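Local coordinates for fatty acid synthase 1, isoform A (Drosophila melanogaster, PDB 6FN6), which probably builds long-chain saturated fatty acids from acetyl-CoA and malonyl-CoA with NADPH, this chain carrying its dehydratase, enoylreductase and ketoreductase modifying region, at residues L421-Q430 and L440-D448. Residues are numbered along the deposited sequence; the frame is centred on the assembly and turned at random.
Sequences LTKFGFVAVQ and LVLARKAVD
With CG anti to the carbonyl carbon in both residues (chi1 -87° in Phe426, -77° in Lys445), the Phe426 ring meets the lysine chain across the open end of a beta hairpin. Lys445 CG lies over one face of the Phe426 ring, a CH-pi contact 3.8 Å from that ring's centroid. Strand 438-445 runs between strands 426-433 and 402-409, antiparallel to both; this is the C-terminal hairpin of a class I methyltransferase-like sheet, consistent with the pseudo-methyltransferase domain of animal fatty acid synthases. Helix 410-423 leads in through a Schellman motif, Gly425 taking the positive phi and Phe426 N bonding to Leu421 O at 2.7 Å. On the helix side, Leu421 CD1 and CD2 reach Val441 CG1 and Ala443 CB, while Phe426 CD2 touches Ala443 CB at 4.0 Å. Val427 and Arg444 form a hydrogen-bonded pair. Arg444 CB lies 3.6 Å from Val429 CG2; beyond it the extended chain carries NE to Asn401 O and NH1 to Lys538 O. A classic beta bulge shifts the register at Val429-Gln430: Leu442 O accepts Val429 N at 2.7 Å, almost in line with its C=O bond, and Gln430 N at 3.2 Å on a lone pair.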
ATOM      1  N   LEU A 421       8.879  11.181  88.897  1.00 49.75           N
ATOM      2  CA  LEU A 421       7.522  11.319  88.371  1.00 45.72           C
ATOM      3  C   LEU A 421       6.527  11.319  89.530  1.00 47.98           C
ATOM      4  O   LEU A 421       5.583  12.108  89.554  1.00 49.88           O
ATOM      5  CB  LEU A 421       7.190  10.191  87.387  1.00 42.52           C
ATOM      6  CG  LEU A 421       7.877  10.221  86.016  1.00 41.79           C
ATOM      7  CD1 LEU A 421       7.559   8.956  85.227  1.00 40.25           C
ATOM      8  CD2 LEU A 421       7.480  11.458  85.221  1.00 41.38           C
ATOM      9  N   THR A 422       6.743  10.423  90.488  1.00 48.05           N
ATOM     10  CA  THR A 422       5.894  10.347  91.670  1.00 50.76           C
ATOM     11  C   THR A 422       6.009  11.653  92.451  1.00 48.29           C
ATOM     12  O   THR A 422       5.013  12.190  92.936  1.00 46.45           O
ATOM     13  CB  THR A 422       6.278   9.158  92.578  1.00 57.13           C
ATOM     14  OG1 THR A 422       6.199   7.939  91.833  1.00 59.06           O
ATOM     15  CG2 THR A 422       5.343   9.068  93.777  1.00 58.24           C
ATOM     16  N   LYS A 423       7.233  12.156  92.569  1.00 59.53           N
ATOM     17  CA  LYS A 423       7.491  13.388  93.301  1.00 64.79           C
ATOM     18  C   LYS A 423       6.689  14.556  92.746  1.00 63.68           C
ATOM     19  O   LYS A 423       6.226  15.410  93.502  1.00 65.06           O
ATOM     20  CB  LYS A 423       8.985  13.720  93.249  1.00 68.33           C
ATOM     21  CG  LYS A 423       9.358  15.079  93.833  1.00 71.11           C
ATOM     22  CD  LYS A 423      10.842  15.349  93.669  1.00 73.31           C
ATOM     23  CE  LYS A 423      11.215  16.744  94.144  1.00 75.77           C
ATOM     24  NZ  LYS A 423      12.628  17.072  93.810  1.00 77.09           N
ATOM     25  N   PHE A 424       6.524  14.593  91.428  1.00 57.03           N
ATOM     26  CA  PHE A 424       5.806  15.687  90.785  1.00 55.46           C
ATOM     27  C   PHE A 424       4.348  15.337  90.500  1.00 52.92           C
ATOM     28  O   PHE A 424       3.673  16.033  89.743  1.00 52.21           O
ATOM     29  CB  PHE A 424       6.525  16.104  89.503  1.00 55.06           C
ATOM     30  CG  PHE A 424       7.728  16.971  89.749  1.00 56.64           C
ATOM     31  CD1 PHE A 424       7.616  18.352  89.727  1.00 57.11           C
ATOM     32  CD2 PHE A 424       8.963  16.409  90.027  1.00 56.91           C
ATOM     33  CE1 PHE A 424       8.716  19.157  89.963  1.00 57.95           C
ATOM     34  CE2 PHE A 424      10.067  17.209  90.263  1.00 58.67           C
ATOM     35  CZ  PHE A 424       9.941  18.586  90.231  1.00 59.25           C
ATOM     36  N   GLY A 425       3.866  14.262  91.113  1.00 46.27           N
ATOM     37  CA  GLY A 425       2.455  13.927  91.058  1.00 46.33           C
ATOM     38  C   GLY A 425       2.001  13.225  89.794  1.00 44.35           C
ATOM     39  O   GLY A 425       0.805  13.173  89.499  1.00 42.93           O
ATOM     40  N   PHE A 426       2.956  12.692  89.041  1.00 51.77           N
ATOM     41  CA  PHE A 426       2.650  12.003  87.795  1.00 48.20           C
ATOM     42  C   PHE A 426       2.729  10.494  87.982  1.00 46.84           C
ATOM     43  O   PHE A 426       3.430  10.003  88.866  1.00 44.92           O
ATOM     44  CB  PHE A 426       3.600  12.454  86.684  1.00 43.11           C
ATOM     45  CG  PHE A 426       3.134  13.679  85.958  1.00 42.06           C
ATOM     46  CD1 PHE A 426       3.097  14.906  86.596  1.00 43.36           C
ATOM     47  CD2 PHE A 426       2.722  13.603  84.640  1.00 41.04           C
ATOM     48  CE1 PHE A 426       2.664  16.036  85.930  1.00 43.43           C
ATOM     49  CE2 PHE A 426       2.290  14.726  83.970  1.00 41.51           C
ATOM     50  CZ  PHE A 426       2.259  15.945  84.616  1.00 42.74           C
ATOM     51  N   VAL A 427       1.992   9.765  87.151  1.00 43.45           N
ATOM     52  CA  VAL A 427       1.998   8.309  87.195  1.00 40.44           C
ATOM     53  C   VAL A 427       2.409   7.767  85.829  1.00 39.19           C
ATOM     54  O   VAL A 427       2.094   8.353  84.795  1.00 38.21           O
ATOM     55  CB  VAL A 427       0.618   7.761  87.620  1.00 39.27           C
ATOM     56  CG1 VAL A 427      -0.430   8.042  86.548  1.00 38.76           C
ATOM     57  CG2 VAL A 427       0.701   6.270  87.911  1.00 42.72           C
ATOM     58  N   ALA A 428       3.125   6.650  85.822  1.00 44.21           N
ATOM     59  CA  ALA A 428       3.519   6.040  84.563  1.00 43.56           C
ATOM     60  C   ALA A 428       2.343   5.256  83.997  1.00 42.07           C
ATOM     61  O   ALA A 428       2.013   4.170  84.474  1.00 39.44           O
ATOM     62  CB  ALA A 428       4.724   5.142  84.753  1.00 44.70           C
ATOM     63  N   VAL A 429       1.709   5.826  82.978  1.00 36.57           N
ATOM     64  CA  VAL A 429       0.565   5.198  82.339  1.00 35.98           C
ATOM     65  C   VAL A 429       1.031   3.975  81.565  1.00 35.51           C
ATOM     66  O   VAL A 429       0.424   2.909  81.656  1.00 35.36           O
ATOM     67  CB  VAL A 429      -0.179   6.191  81.429  1.00 35.74           C
ATOM     68  CG1 VAL A 429      -1.252   5.480  80.613  1.00 35.13           C
ATOM     69  CG2 VAL A 429      -0.793   7.309  82.260  1.00 36.39           C
ATOM     70  N   GLN A 430       2.105   4.132  80.797  1.00 36.66           N
ATOM     71  CA  GLN A 430       2.672   3.016  80.052  1.00 36.24           C
ATOM     72  C   GLN A 430       4.190   2.990  80.171  1.00 37.08           C
ATOM     73  O   GLN A 430       4.831   4.027  80.339  1.00 36.44           O
ATOM     74  CB  GLN A 430       2.276   3.093  78.573  1.00 36.53           C
ATOM     75  CG  GLN A 430       0.827   2.723  78.296  1.00 38.56           C
ATOM     76  CD  GLN A 430       0.598   2.243  76.875  1.00 42.95           C
ATOM     77  OE1 GLN A 430      -0.247   1.380  76.634  1.00 44.45           O
ATOM     78  NE2 GLN A 430       1.345   2.802  75.926  1.00 45.09           N
ATOM     79  N   LEU A 440      10.469   3.624  76.830  1.00 44.77           N
ATOM     80  CA  LEU A 440       9.581   4.736  76.509  1.00 41.76           C
ATOM     81  C   LEU A 440       8.477   4.816  77.562  1.00 41.67           C
ATOM     82  O   LEU A 440       7.733   3.855  77.772  1.00 42.86           O
ATOM     83  CB  LEU A 440       8.983   4.576  75.109  1.00 38.82           C
ATOM     84  CG  LEU A 440       8.236   5.791  74.545  1.00 37.96           C
ATOM     85  CD1 LEU A 440       9.187   6.962  74.309  1.00 40.30           C
ATOM     86  CD2 LEU A 440       7.502   5.433  73.257  1.00 36.04           C
ATOM     87  N   VAL A 441       8.384   5.962  78.230  1.00 37.50           N
ATOM     88  CA  VAL A 441       7.438   6.134  79.324  1.00 37.31           C
ATOM     89  C   VAL A 441       6.375   7.161  78.957  1.00 36.98           C
ATOM     90  O   VAL A 441       6.688   8.291  78.582  1.00 37.43           O
ATOM     91  CB  VAL A 441       8.167   6.550  80.620  1.00 38.17           C
ATOM     92  CG1 VAL A 441       7.189   6.635  81.782  1.00 38.07           C
ATOM     93  CG2 VAL A 441       9.291   5.574  80.941  1.00 38.67           C
ATOM     94  N   LEU A 442       5.115   6.761  79.079  1.00 36.35           N
ATOM     95  CA  LEU A 442       4.000   7.681  78.909  1.00 36.19           C
ATOM     96  C   LEU A 442       3.445   8.052  80.286  1.00 36.60           C
ATOM     97  O   LEU A 442       2.954   7.189  81.017  1.00 36.42           O
ATOM     98  CB  LEU A 442       2.913   7.055  78.031  1.00 35.35           C
ATOM     99  CG  LEU A 442       1.757   7.974  77.625  1.00 35.25           C
ATOM    100  CD1 LEU A 442       2.234   9.101  76.724  1.00 35.59           C
ATOM    101  CD2 LEU A 442       0.658   7.181  76.943  1.00 34.50           C
ATOM    102  N   ALA A 443       3.521   9.335  80.630  1.00 38.49           N
ATOM    103  CA  ALA A 443       3.140   9.791  81.963  1.00 37.85           C
ATOM    104  C   ALA A 443       1.953  10.744  81.909  1.00 38.06           C
ATOM    105  O   ALA A 443       1.708  11.395  80.893  1.00 37.99           O
ATOM    106  CB  ALA A 443       4.319  10.462  82.646  1.00 38.76           C
ATOM    107  N   ARG A 444       1.233  10.824  83.025  1.00 43.56           N
ATOM    108  CA  ARG A 444       0.014  11.617  83.126  1.00 45.98           C
ATOM    109  C   ARG A 444      -0.299  11.876  84.600  1.00 49.20           C
ATOM    110  O   ARG A 444       0.070  11.074  85.458  1.00 47.74           O
ATOM    111  CB  ARG A 444      -1.152  10.881  82.459  1.00 42.28           C
ATOM    112  CG  ARG A 444      -2.393  11.720  82.203  1.00 41.68           C
ATOM    113  CD  ARG A 444      -3.575  10.825  81.840  1.00 41.12           C
ATOM    114  NE  ARG A 444      -4.544  11.480  80.963  1.00 42.08           N
ATOM    115  CZ  ARG A 444      -5.656  10.902  80.516  1.00 40.07           C
ATOM    116  NH1 ARG A 444      -5.957   9.662  80.882  1.00 38.73           N
ATOM    117  NH2 ARG A 444      -6.479  11.568  79.716  1.00 37.78           N
ATOM    118  N   LYS A 445      -0.954  12.995  84.901  1.00 51.03           N
ATOM    119  CA  LYS A 445      -1.420  13.242  86.263  1.00 53.65           C
ATOM    120  C   LYS A 445      -2.557  12.273  86.577  1.00 48.13           C
ATOM    121  O   LYS A 445      -3.447  12.063  85.756  1.00 48.07           O
ATOM    122  CB  LYS A 445      -1.889  14.690  86.446  1.00 60.90           C
ATOM    123  CG  LYS A 445      -0.764  15.707  86.595  1.00 68.83           C
ATOM    124  CD  LYS A 445      -1.298  17.087  86.971  1.00 75.76           C
ATOM    125  CE  LYS A 445      -1.188  17.351  88.468  1.00 79.21           C
ATOM    126  NZ  LYS A 445       0.227  17.525  88.910  1.00 80.45           N
ATOM    127  N   ALA A 446      -2.518  11.675  87.761  1.00 51.39           N
ATOM    128  CA  ALA A 446      -3.556  10.739  88.179  1.00 49.06           C
ATOM    129  C   ALA A 446      -4.841  11.472  88.568  1.00 47.17           C
ATOM    130  O   ALA A 446      -4.825  12.675  88.830  1.00 49.96           O
ATOM    131  CB  ALA A 446      -3.063   9.890  89.334  1.00 49.47           C
ATOM    132  N   VAL A 447      -5.954  10.742  88.580  1.00 41.98           N
ATOM    133  CA  VAL A 447      -7.227  11.282  89.048  1.00 43.03           C
ATOM    134  C   VAL A 447      -7.653  10.532  90.302  1.00 43.66           C
ATOM    135  O   VAL A 447      -7.294   9.370  90.492  1.00 43.10           O
ATOM    136  CB  VAL A 447      -8.330  11.197  87.970  1.00 42.72           C
ATOM    137  CG1 VAL A 447      -7.915  11.945  86.718  1.00 42.19           C
ATOM    138  CG2 VAL A 447      -8.680   9.739  87.659  1.00 41.92           C
ATOM    139  N   ASP A 448      -8.420  11.209  91.152  1.00 49.10           N
ATOM    140  CA  ASP A 448      -8.879  10.632  92.406  1.00 51.95           C
ATOM    141  C   ASP A 448     -10.267  10.019  92.242  1.00 49.52           C
ATOM    142  O   ASP A 448     -11.243  10.729  92.006  1.00 52.17           O
ATOM    143  CB  ASP A 448      -8.894  11.704  93.498  1.00 56.94           C
ATOM    144  CG  ASP A 448      -9.182  11.140  94.874  1.00 57.65           C
ATOM    145  OD1 ASP A 448      -9.139   9.905  95.050  1.00 57.07           O
ATOM    146  OD2 ASP A 448      -9.437  11.942  95.791  1.00 58.15           O
TER